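Local coordinates for protein cytochrome c (Hydrogenophilus thermoluteolus, PDB 2D0S) that probably carries electrons, as class I cytochromes c do, using a covalently bound heme c, at residues Asp36-Gly48 and Pro59-Arg73. Numbering follows the deposited sequence.
Sequences DVPKLVEKVKKGG and PHPQVAEADIEKIVR. With HEC (heme c), chain B.
With CG1 of Val-41 set anti to the backbone N (chi1 166°), its CG2 drops onto the backbone of Glu-69, 3.7 Å from Glu-69 CA, while CG1 touches Glu-65 CG and Ile-68 CG2. This is the helical cytochrome c fold: helix 37-46 crosses the C-terminal helix 65-75 beside the heme, the axes of segments 37-46 and 65-73 coming within 9.4 Å, with 123° between their N-to-C directions. Val-44 fits between helix 65-75 and the porphyrin, its CB against Ile-68 CG2 (3.8 Å) and its CG2 over the heme's CHB; Val-72 CG1 packs against Leu-40 CB. From the same helix as Val-44, Lys-43 reaches back to both heme propionates, donating from NZ to O2A and O2D.

Lys-45, bent at chi3 (-73°), swings NZ to within 2.6 Å of Glu-65 OE2, and the same NZ also bonds Glu-42 OE2, so the ammonium sits between two carboxylates and probably offsets their mutual repulsion. His-60 N donates to Lys-45 O (2.8 Å), tying the loop that leads into helix 65-75 to the C-terminal end of helix 37-46. At the far end, Arg-73 NE and NH2 both grip Glu-69 OE1, and Val-37 CG1 rests 3.7 Å above the guanidinium plane, offset toward its rim.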
ATOM      1  N   ASP A  36       4.663   0.125  11.875  1.00 17.10           N
ATOM      2  CA  ASP A  36       3.449  -0.537  11.358  1.00 16.24           C
ATOM      3  C   ASP A  36       3.604  -1.460  10.160  1.00 13.54           C
ATOM      4  O   ASP A  36       2.632  -1.825   9.554  1.00 10.21           O
ATOM      5  CB  ASP A  36       2.435   0.572  11.005  1.00 18.20           C
ATOM      6  CG  ASP A  36       2.057   1.414  12.198  1.00 18.15           C
ATOM      7  OD1 ASP A  36       2.296   2.640  12.151  1.00 15.44           O
ATOM      8  OD2 ASP A  36       1.510   0.842  13.177  1.00 21.57           O
ATOM      9  N   VAL A  37       4.833  -1.729   9.753  1.00 12.39           N
ATOM     10  CA  VAL A  37       5.056  -2.508   8.540  1.00 13.20           C
ATOM     11  C   VAL A  37       4.332  -3.854   8.535  1.00 15.56           C
ATOM     12  O   VAL A  37       3.737  -4.215   7.520  1.00 19.01           O
ATOM     13  CB  VAL A  37       6.556  -2.707   8.223  1.00 10.71           C
ATOM     14  CG1 VAL A  37       6.755  -3.845   7.122  1.00  7.46           C
ATOM     15  CG2 VAL A  37       7.178  -1.391   7.746  1.00 14.31           C
ATOM     16  N   PRO A  38       4.430  -4.642   9.646  1.00 18.88           N
ATOM     17  CA  PRO A  38       3.807  -6.003   9.592  1.00 19.03           C
ATOM     18  C   PRO A  38       2.340  -5.917   9.355  1.00 19.42           C
ATOM     19  O   PRO A  38       1.782  -6.784   8.682  1.00 22.52           O
ATOM     20  CB  PRO A  38       4.054  -6.583  11.015  1.00 21.55           C
ATOM     21  CG  PRO A  38       5.231  -5.792  11.572  1.00 22.01           C
ATOM     22  CD  PRO A  38       5.172  -4.405  10.910  1.00 20.02           C
ATOM     23  N   LYS A  39       1.694  -4.923   9.990  1.00 18.54           N
ATOM     24  CA  LYS A  39       0.221  -4.686   9.882  1.00 21.26           C
ATOM     25  C   LYS A  39      -0.213  -4.321   8.455  1.00 17.65           C
ATOM     26  O   LYS A  39      -1.150  -4.904   7.904  1.00 17.71           O
ATOM     27  CB  LYS A  39      -0.191  -3.565  10.870  1.00 27.03           C
ATOM     28  CG  LYS A  39      -1.614  -3.063  10.725  1.00 33.02           C
ATOM     29  CD  LYS A  39      -1.690  -1.497  10.813  1.00 36.70           C
ATOM     30  CE  LYS A  39      -1.476  -0.962  12.240  1.00 40.00           C
ATOM     31  NZ  LYS A  39      -2.587  -1.414  13.142  1.00 45.07           N
ATOM     32  N   LEU A  40       0.536  -3.426   7.826  1.00 14.28           N
ATOM     33  CA  LEU A  40       0.221  -3.007   6.460  1.00 13.39           C
ATOM     34  C   LEU A  40       0.388  -4.131   5.455  1.00 15.49           C
ATOM     35  O   LEU A  40      -0.376  -4.228   4.484  1.00 18.55           O
ATOM     36  CB  LEU A  40       1.086  -1.794   6.048  1.00 12.63           C
ATOM     37  CG  LEU A  40       0.770  -0.578   6.874  1.00 11.54           C
ATOM     38  CD1 LEU A  40       1.724   0.563   6.539  1.00 15.07           C
ATOM     39  CD2 LEU A  40      -0.646  -0.185   6.596  1.00 14.79           C
ATOM     40  N   VAL A  41       1.465  -4.897   5.614  1.00 14.03           N
ATOM     41  CA  VAL A  41       1.711  -6.020   4.768  1.00 15.65           C
ATOM     42  C   VAL A  41       0.536  -7.013   4.780  1.00 17.92           C
ATOM     43  O   VAL A  41       0.124  -7.471   3.726  1.00 19.22           O
ATOM     44  CB  VAL A  41       3.064  -6.745   5.151  1.00 17.51           C
ATOM     45  CG1 VAL A  41       3.151  -8.152   4.484  1.00 16.12           C
ATOM     46  CG2 VAL A  41       4.259  -5.883   4.739  1.00 13.53           C
ATOM     47  N   GLU A  42      -0.006  -7.333   5.959  1.00 18.01           N
ATOM     48  CA  GLU A  42      -1.202  -8.210   6.054  1.00 23.62           C
ATOM     49  C   GLU A  42      -2.428  -7.607   5.328  1.00 20.67           C
ATOM     50  O   GLU A  42      -3.180  -8.314   4.652  1.00 16.70           O
ATOM     51  CB  GLU A  42      -1.566  -8.526   7.524  1.00 28.84           C
ATOM     52  CG  GLU A  42      -1.487 -10.016   7.897  1.00 41.60           C
ATOM     53  CD  GLU A  42      -0.162 -10.699   7.400  1.00 49.08           C
ATOM     54  OE1 GLU A  42       0.958 -10.307   7.858  1.00 52.34           O
ATOM     55  OE2 GLU A  42      -0.246 -11.606   6.529  1.00 51.50           O
ATOM     56  N   LYS A  43      -2.613  -6.300   5.485  1.00 17.00           N
ATOM     57  CA  LYS A  43      -3.699  -5.572   4.822  1.00 14.99           C
ATOM     58  C   LYS A  43      -3.615  -5.675   3.259  1.00 13.99           C
ATOM     59  O   LYS A  43      -4.613  -5.820   2.578  1.00 14.68           O
ATOM     60  CB  LYS A  43      -3.686  -4.098   5.295  1.00 15.80           C
ATOM     61  CG  LYS A  43      -4.749  -3.201   4.658  1.00 22.68           C
ATOM     62  CD  LYS A  43      -6.175  -3.741   4.881  1.00 23.04           C
ATOM     63  CE  LYS A  43      -7.219  -2.760   4.339  1.00 21.41           C
ATOM     64  NZ  LYS A  43      -7.425  -1.555   5.267  1.00 21.45           N
ATOM     65  N   VAL A  44      -2.429  -5.563   2.705  1.00 15.26           N
ATOM     66  CA  VAL A  44      -2.269  -5.622   1.268  1.00 12.51           C
ATOM     67  C   VAL A  44      -2.567  -7.066   0.841  1.00 18.46           C
ATOM     68  O   VAL A  44      -3.333  -7.306  -0.115  1.00 19.64           O
ATOM     69  CB  VAL A  44      -0.853  -5.217   0.844  1.00 11.65           C
ATOM     70  CG1 VAL A  44      -0.678  -5.373  -0.676  1.00  9.09           C
ATOM     71  CG2 VAL A  44      -0.532  -3.763   1.331  1.00  6.47           C
ATOM     72  N   LYS A  45      -1.984  -8.021   1.569  1.00 16.77           N
ATOM     73  CA  LYS A  45      -2.150  -9.421   1.297  1.00 20.83           C
ATOM     74  C   LYS A  45      -3.631  -9.881   1.360  1.00 21.98           C
ATOM     75  O   LYS A  45      -4.154 -10.414   0.380  1.00 21.78           O
ATOM     76  CB  LYS A  45      -1.288 -10.232   2.273  1.00 23.67           C
ATOM     77  CG  LYS A  45      -1.236 -11.717   1.975  1.00 32.33           C
ATOM     78  CD  LYS A  45      -0.986 -12.568   3.258  1.00 36.13           C
ATOM     79  CE  LYS A  45       0.450 -12.439   3.743  1.00 38.94           C
ATOM     80  NZ  LYS A  45       0.764 -13.480   4.782  1.00 38.37           N
ATOM     81  N   LYS A  46      -4.272  -9.682   2.531  1.00 21.59           N
ATOM     82  CA  LYS A  46      -5.662 -10.105   2.746  1.00 24.28           C
ATOM     83  C   LYS A  46      -6.723  -9.202   2.195  1.00 23.52           C
ATOM     84  O   LYS A  46      -7.867  -9.618   2.032  1.00 24.13           O
ATOM     85  CB  LYS A  46      -5.909 -10.322   4.240  1.00 30.42           C
ATOM     86  CG  LYS A  46      -5.771 -11.768   4.673  1.00 37.68           C
ATOM     87  CD  LYS A  46      -5.275 -11.886   6.123  1.00 43.20           C
ATOM     88  CE  LYS A  46      -4.548 -13.228   6.345  1.00 48.75           C
ATOM     89  NZ  LYS A  46      -3.681 -13.240   7.597  1.00 53.58           N
ATOM     90  N   GLY A  47      -6.344  -7.962   1.881  1.00 22.57           N
ATOM     91  CA  GLY A  47      -7.270  -6.981   1.347  1.00 20.30           C
ATOM     92  C   GLY A  47      -8.106  -6.418   2.482  1.00 22.91           C
ATOM     93  O   GLY A  47      -7.936  -6.807   3.622  1.00 23.15           O
ATOM     94  N   GLY A  48      -9.087  -5.606   2.111  1.00 24.39           N
ATOM     95  CA  GLY A  48     -10.050  -5.112   3.094  1.00 25.97           C
ATOM     96  C   GLY A  48     -10.422  -3.645   2.991  1.00 26.38           C
ATOM     97  O   GLY A  48      -9.901  -2.921   2.140  1.00 24.88           O
ATOM     98  N   PRO A  59      -7.539  -8.546  -2.178  1.00 19.85           N
ATOM     99  CA  PRO A  59      -6.405  -9.299  -1.646  1.00 17.89           C
ATOM    100  C   PRO A  59      -5.317  -9.421  -2.720  1.00 17.11           C
ATOM    101  O   PRO A  59      -5.569  -9.166  -3.900  1.00 16.16           O
ATOM    102  CB  PRO A  59      -6.997 -10.683  -1.307  1.00 21.61           C
ATOM    103  CG  PRO A  59      -8.487 -10.673  -1.770  1.00 21.19           C
ATOM    104  CD  PRO A  59      -8.741  -9.366  -2.478  1.00 22.53           C
ATOM    105  N   HIS A  60      -4.116  -9.801  -2.323  1.00 17.46           N
ATOM    106  CA  HIS A  60      -3.064 -10.095  -3.296  1.00 13.86           C
ATOM    107  C   HIS A  60      -2.468 -11.441  -3.004  1.00 15.31           C
ATOM    108  O   HIS A  60      -1.369 -11.514  -2.514  1.00 15.98           O
ATOM    109  CB  HIS A  60      -1.992  -9.036  -3.255  1.00 14.03           C
ATOM    110  CG  HIS A  60      -2.476  -7.676  -3.665  1.00 15.18           C
ATOM    111  ND1 HIS A  60      -2.355  -7.196  -4.950  1.00 19.04           N
ATOM    112  CD2 HIS A  60      -3.112  -6.710  -2.966  1.00 15.40           C
ATOM    113  CE1 HIS A  60      -2.867  -5.977  -5.015  1.00 15.90           C
ATOM    114  NE2 HIS A  60      -3.370  -5.681  -3.833  1.00 19.75           N
ATOM    115  N   PRO A  61      -3.226 -12.536  -3.287  1.00 18.06           N
ATOM    116  CA  PRO A  61      -2.821 -13.900  -2.970  1.00 18.70           C
ATOM    117  C   PRO A  61      -1.632 -14.404  -3.799  1.00 18.34           C
ATOM    118  O   PRO A  61      -0.938 -15.322  -3.381  1.00 20.08           O
ATOM    119  CB  PRO A  61      -4.093 -14.724  -3.279  1.00 18.50           C
ATOM    120  CG  PRO A  61      -4.742 -14.000  -4.312  1.00 18.40           C
ATOM    121  CD  PRO A  61      -4.552 -12.519  -3.914  1.00 17.21           C
ATOM    122  N   GLN A  62      -1.308 -13.729  -4.879  1.00 19.35           N
ATOM    123  CA  GLN A  62      -0.204 -14.211  -5.725  1.00 21.47           C
ATOM    124  C   GLN A  62       1.036 -13.313  -5.780  1.00 18.61           C
ATOM    125  O   GLN A  62       1.939 -13.555  -6.575  1.00 19.08           O
ATOM    126  CB  GLN A  62      -0.703 -14.544  -7.122  1.00 22.68           C
ATOM    127  CG  GLN A  62      -1.762 -15.619  -7.114  1.00 27.63           C
ATOM    128  CD  GLN A  62      -2.360 -15.864  -8.483  1.00 31.82           C
ATOM    129  OE1 GLN A  62      -3.254 -15.119  -8.940  1.00 30.26           O
ATOM    130  NE2 GLN A  62      -1.853 -16.895  -9.172  1.00 30.40           N
ATOM    131  N   VAL A  63       1.106 -12.322  -4.905  1.00 16.16           N
ATOM    132  CA  VAL A  63       2.271 -11.419  -4.871  1.00 16.00           C
ATOM    133  C   VAL A  63       3.046 -11.806  -3.651  1.00 16.74           C
ATOM    134  O   VAL A  63       2.449 -12.050  -2.593  1.00 13.29           O
ATOM    135  CB  VAL A  63       1.837  -9.890  -4.824  1.00 16.56           C
ATOM    136  CG1 VAL A  63       3.086  -8.923  -4.773  1.00 12.95           C
ATOM    137  CG2 VAL A  63       0.960  -9.560  -6.017  1.00 15.10           C
ATOM    138  N   ALA A  64       4.348 -12.038  -3.826  1.00 15.54           N
ATOM    139  CA  ALA A  64       5.171 -12.540  -2.745  1.00 15.46           C
ATOM    140  C   ALA A  64       5.122 -11.536  -1.628  1.00 18.18           C
ATOM    141  O   ALA A  64       5.272 -10.302  -1.849  1.00 16.08           O
ATOM    142  CB  ALA A  64       6.658 -12.790  -3.206  1.00 14.76           C
ATOM    143  N   GLU A  65       4.909 -12.052  -0.431  1.00 13.67           N
ATOM    144  CA  GLU A  65       4.977 -11.271   0.766  1.00 18.83           C
ATOM    145  C   GLU A  65       6.302 -10.462   0.911  1.00 17.90           C
ATOM    146  O   GLU A  65       6.291  -9.296   1.348  1.00 14.00           O
ATOM    147  CB  GLU A  65       4.707 -12.190   1.951  1.00 23.38           C
ATOM    148  CG  GLU A  65       5.022 -11.589   3.291  1.00 34.46           C
ATOM    149  CD  GLU A  65       4.444 -12.411   4.433  1.00 36.33           C
ATOM    150  OE1 GLU A  65       5.177 -12.635   5.430  1.00 40.08           O
ATOM    151  OE2 GLU A  65       3.276 -12.865   4.298  1.00 36.05           O
ATOM    152  N   ALA A  66       7.402 -11.008   0.387  1.00 17.77           N
ATOM    153  CA  ALA A  66       8.676 -10.279   0.358  1.00 13.31           C
ATOM    154  C   ALA A  66       8.593  -9.049  -0.511  1.00 14.57           C
ATOM    155  O   ALA A  66       9.195  -8.022  -0.198  1.00 17.46           O
ATOM    156  CB  ALA A  66       9.762 -11.179  -0.126  1.00 15.77           C
ATOM    157  N   ASP A  67       7.856  -9.143  -1.616  1.00 11.76           N
ATOM    158  CA  ASP A  67       7.689  -7.999  -2.496  1.00 14.59           C
ATOM    159  C   ASP A  67       6.791  -6.986  -1.901  1.00 14.94           C
ATOM    160  O   ASP A  67       7.101  -5.797  -1.942  1.00 13.75           O
ATOM    161  CB  ASP A  67       7.134  -8.413  -3.829  1.00 17.97           C
ATOM    162  CG  ASP A  67       8.147  -9.184  -4.656  1.00 20.73           C
ATOM    163  OD1 ASP A  67       9.343  -9.161  -4.313  1.00 17.88           O
ATOM    164  OD2 ASP A  67       7.740  -9.768  -5.670  1.00 26.10           O
ATOM    165  N   ILE A  68       5.680  -7.443  -1.317  1.00 11.15           N
ATOM    166  CA  ILE A  68       4.781  -6.529  -0.661  1.00 16.22           C
ATOM    167  C   ILE A  68       5.540  -5.718   0.407  1.00 14.16           C
ATOM    168  O   ILE A  68       5.426  -4.501   0.462  1.00 17.48           O
ATOM    169  CB  ILE A  68       3.585  -7.256  -0.009  1.00 14.83           C
ATOM    170  CG1 ILE A  68       2.717  -7.894  -1.087  1.00 12.22           C
ATOM    171  CG2 ILE A  68       2.779  -6.265   0.802  1.00 16.24           C
ATOM    172  CD1 ILE A  68       1.624  -8.802  -0.534  1.00 12.87           C
ATOM    173  N   GLU A  69       6.324  -6.392   1.246  1.00 14.35           N
ATOM    174  CA  GLU A  69       7.036  -5.672   2.317  1.00 17.35           C
ATOM    175  C   GLU A  69       8.018  -4.618   1.774  1.00 16.90           C
ATOM    176  O   GLU A  69       8.084  -3.519   2.275  1.00 19.04           O
ATOM    177  CB  GLU A  69       7.752  -6.645   3.235  1.00 17.83           C
ATOM    178  CG  GLU A  69       8.446  -5.992   4.429  1.00 18.37           C
ATOM    179  CD  GLU A  69       9.343  -6.971   5.159  1.00 19.55           C
ATOM    180  OE1 GLU A  69      10.243  -6.535   5.870  1.00 21.59           O
ATOM    181  OE2 GLU A  69       9.190  -8.170   4.940  1.00 22.42           O
ATOM    182  N   LYS A  70       8.769  -4.973   0.750  1.00 17.02           N
ATOM    183  CA  LYS A  70       9.561  -4.006  -0.003  1.00 19.87           C
ATOM    184  C   LYS A  70       8.745  -2.736  -0.415  1.00 16.19           C
ATOM    185  O   LYS A  70       9.214  -1.613  -0.260  1.00 16.52           O
ATOM    186  CB  LYS A  70      10.123  -4.698  -1.249  1.00 25.75           C
ATOM    187  CG  LYS A  70      11.438  -4.180  -1.755  1.00 30.43           C
ATOM    188  CD  LYS A  70      12.249  -5.357  -2.468  1.00 33.75           C
ATOM    189  CE  LYS A  70      13.524  -4.852  -3.190  1.00 34.73           C
ATOM    190  NZ  LYS A  70      13.507  -3.356  -3.529  1.00 38.09           N
ATOM    191  N   ILE A  71       7.564  -2.920  -1.001  1.00 14.81           N
ATOM    192  CA  ILE A  71       6.802  -1.770  -1.495  1.00 12.56           C
ATOM    193  C   ILE A  71       6.376  -0.950  -0.279  1.00 12.45           C
ATOM    194  O   ILE A  71       6.616   0.253  -0.214  1.00 15.27           O
ATOM    195  CB  ILE A  71       5.595  -2.195  -2.322  1.00 12.70           C
ATOM    196  CG1 ILE A  71       6.049  -2.923  -3.620  1.00 10.38           C
ATOM    197  CG2 ILE A  71       4.651  -0.935  -2.621  1.00 13.01           C
ATOM    198  CD1 ILE A  71       4.885  -3.837  -4.289  1.00  8.56           C
ATOM    199  N   VAL A  72       5.940  -1.642   0.764  1.00 13.99           N
ATOM    200  CA  VAL A  72       5.442  -0.965   1.929  1.00 12.98           C
ATOM    201  C   VAL A  72       6.520  -0.141   2.648  1.00 15.79           C
ATOM    202  O   VAL A  72       6.295   1.029   3.007  1.00 17.81           O
ATOM    203  CB  VAL A  72       4.708  -1.911   2.886  1.00 13.62           C
ATOM    204  CG1 VAL A  72       4.591  -1.276   4.255  1.00 13.57           C
ATOM    205  CG2 VAL A  72       3.262  -2.264   2.320  1.00 11.66           C
ATOM    206  N   ARG A  73       7.727  -0.680   2.767  1.00 17.62           N
ATOM    207  CA  ARG A  73       8.785   0.098   3.432  1.00 16.53           C
ATOM    208  C   ARG A  73       9.140   1.321   2.603  1.00 16.65           C
ATOM    209  O   ARG A  73       9.438   2.372   3.145  1.00 18.91           O
ATOM    210  CB  ARG A  73      10.012  -0.770   3.746  1.00 16.61           C
ATOM    211  CG  ARG A  73       9.735  -1.819   4.791  1.00 16.23           C
ATOM    212  CD  ARG A  73      11.049  -2.570   5.269  1.00 16.97           C
ATOM    213  NE  ARG A  73      10.731  -3.642   6.215  1.00 18.89           N
ATOM    214  CZ  ARG A  73      10.585  -3.464   7.532  1.00 19.81           C
ATOM    215  NH1 ARG A  73      10.793  -2.280   8.059  1.00 17.91           N
ATOM    216  NH2 ARG A  73      10.286  -4.490   8.328  1.00 23.48           N
TER
HETATM  217 FE   HEC B  80      -4.048  -0.503  -1.840  1.00 11.91          FE
HETATM  218  CHA HEC B  80      -5.299   0.800   1.082  1.00 11.86           C
HETATM  219  CHB HEC B  80      -0.911  -0.484  -0.594  1.00 10.74           C
HETATM  220  CHC HEC B  80      -3.024  -2.306  -4.555  1.00 11.06           C
HETATM  221  CHD HEC B  80      -7.134   0.000  -3.346  1.00 12.82           C
HETATM  222  NA  HEC B  80      -3.262   0.054  -0.142  1.00 11.97           N
HETATM  223  C1A HEC B  80      -3.941   0.582   0.971  1.00 12.05           C
HETATM  224  C2A HEC B  80      -2.979   0.839   2.017  1.00 10.27           C
HETATM  225  C3A HEC B  80      -1.750   0.531   1.550  1.00 11.62           C
HETATM  226  C4A HEC B  80      -1.910   0.008   0.192  1.00 12.45           C
HETATM  227  CMA HEC B  80      -0.397   0.632   2.320  1.00  5.99           C
HETATM  228  CAA HEC B  80      -3.328   1.445   3.410  1.00 12.02           C
HETATM  229  CBA HEC B  80      -3.796   0.288   4.291  1.00 12.50           C
HETATM  230  CGA HEC B  80      -4.456   0.773   5.552  1.00 15.39           C
HETATM  231  O1A HEC B  80      -4.292   1.957   5.921  1.00 17.20           O
HETATM  232  O2A HEC B  80      -5.119  -0.049   6.208  1.00 15.03           O
HETATM  233  NB  HEC B  80      -2.316  -1.277  -2.464  1.00 11.04           N
HETATM  234  C1B HEC B  80      -1.121  -1.169  -1.783  1.00 12.09           C
HETATM  235  C2B HEC B  80      -0.142  -1.966  -2.471  1.00 11.88           C
HETATM  236  C3B HEC B  80      -0.714  -2.454  -3.587  1.00 10.44           C
HETATM  237  C4B HEC B  80      -2.108  -2.062  -3.565  1.00 10.56           C
HETATM  238  CMB HEC B  80       1.340  -2.018  -2.041  1.00  9.61           C
HETATM  239  CAB HEC B  80      -0.064  -3.294  -4.739  1.00 10.57           C
HETATM  240  CBB HEC B  80       0.610  -4.579  -4.202  1.00  9.24           C
HETATM  241  NC  HEC B  80      -4.901  -1.015  -3.586  1.00 11.79           N
HETATM  242  C1C HEC B  80      -4.290  -1.767  -4.598  1.00 13.12           C
HETATM  243  C2C HEC B  80      -5.180  -1.838  -5.733  1.00 12.90           C
HETATM  244  C3C HEC B  80      -6.394  -1.368  -5.312  1.00 13.01           C
HETATM  245  C4C HEC B  80      -6.178  -0.735  -4.024  1.00 13.55           C
HETATM  246  CMC HEC B  80      -4.901  -2.800  -6.909  1.00 13.11           C
HETATM  247  CAC HEC B  80      -7.751  -1.163  -6.090  1.00 12.03           C
HETATM  248  CBC HEC B  80      -8.137  -2.189  -7.163  1.00 13.32           C
HETATM  249  ND  HEC B  80      -5.987   0.262  -1.201  1.00 14.91           N
HETATM  250  C1D HEC B  80      -7.110   0.320  -2.008  1.00 15.43           C
HETATM  251  C2D HEC B  80      -8.205   0.868  -1.245  1.00 15.98           C
HETATM  252  C3D HEC B  80      -7.614   1.146   0.116  1.00 14.91           C
HETATM  253  C4D HEC B  80      -6.231   0.744   0.049  1.00 14.62           C
HETATM  254  CMD HEC B  80      -9.643   1.094  -1.740  1.00 12.15           C
HETATM  255  CAD HEC B  80      -8.323   1.657   1.361  1.00 13.66           C
HETATM  256  CBD HEC B  80      -8.687   0.435   2.183  1.00 16.42           C
HETATM  257  CGD HEC B  80      -9.377   0.930   3.443  1.00 17.14           C
HETATM  258  O1D HEC B  80     -10.142   1.914   3.316  1.00 16.12           O
HETATM  259  O2D HEC B  80      -9.157   0.345   4.559  1.00 17.67           O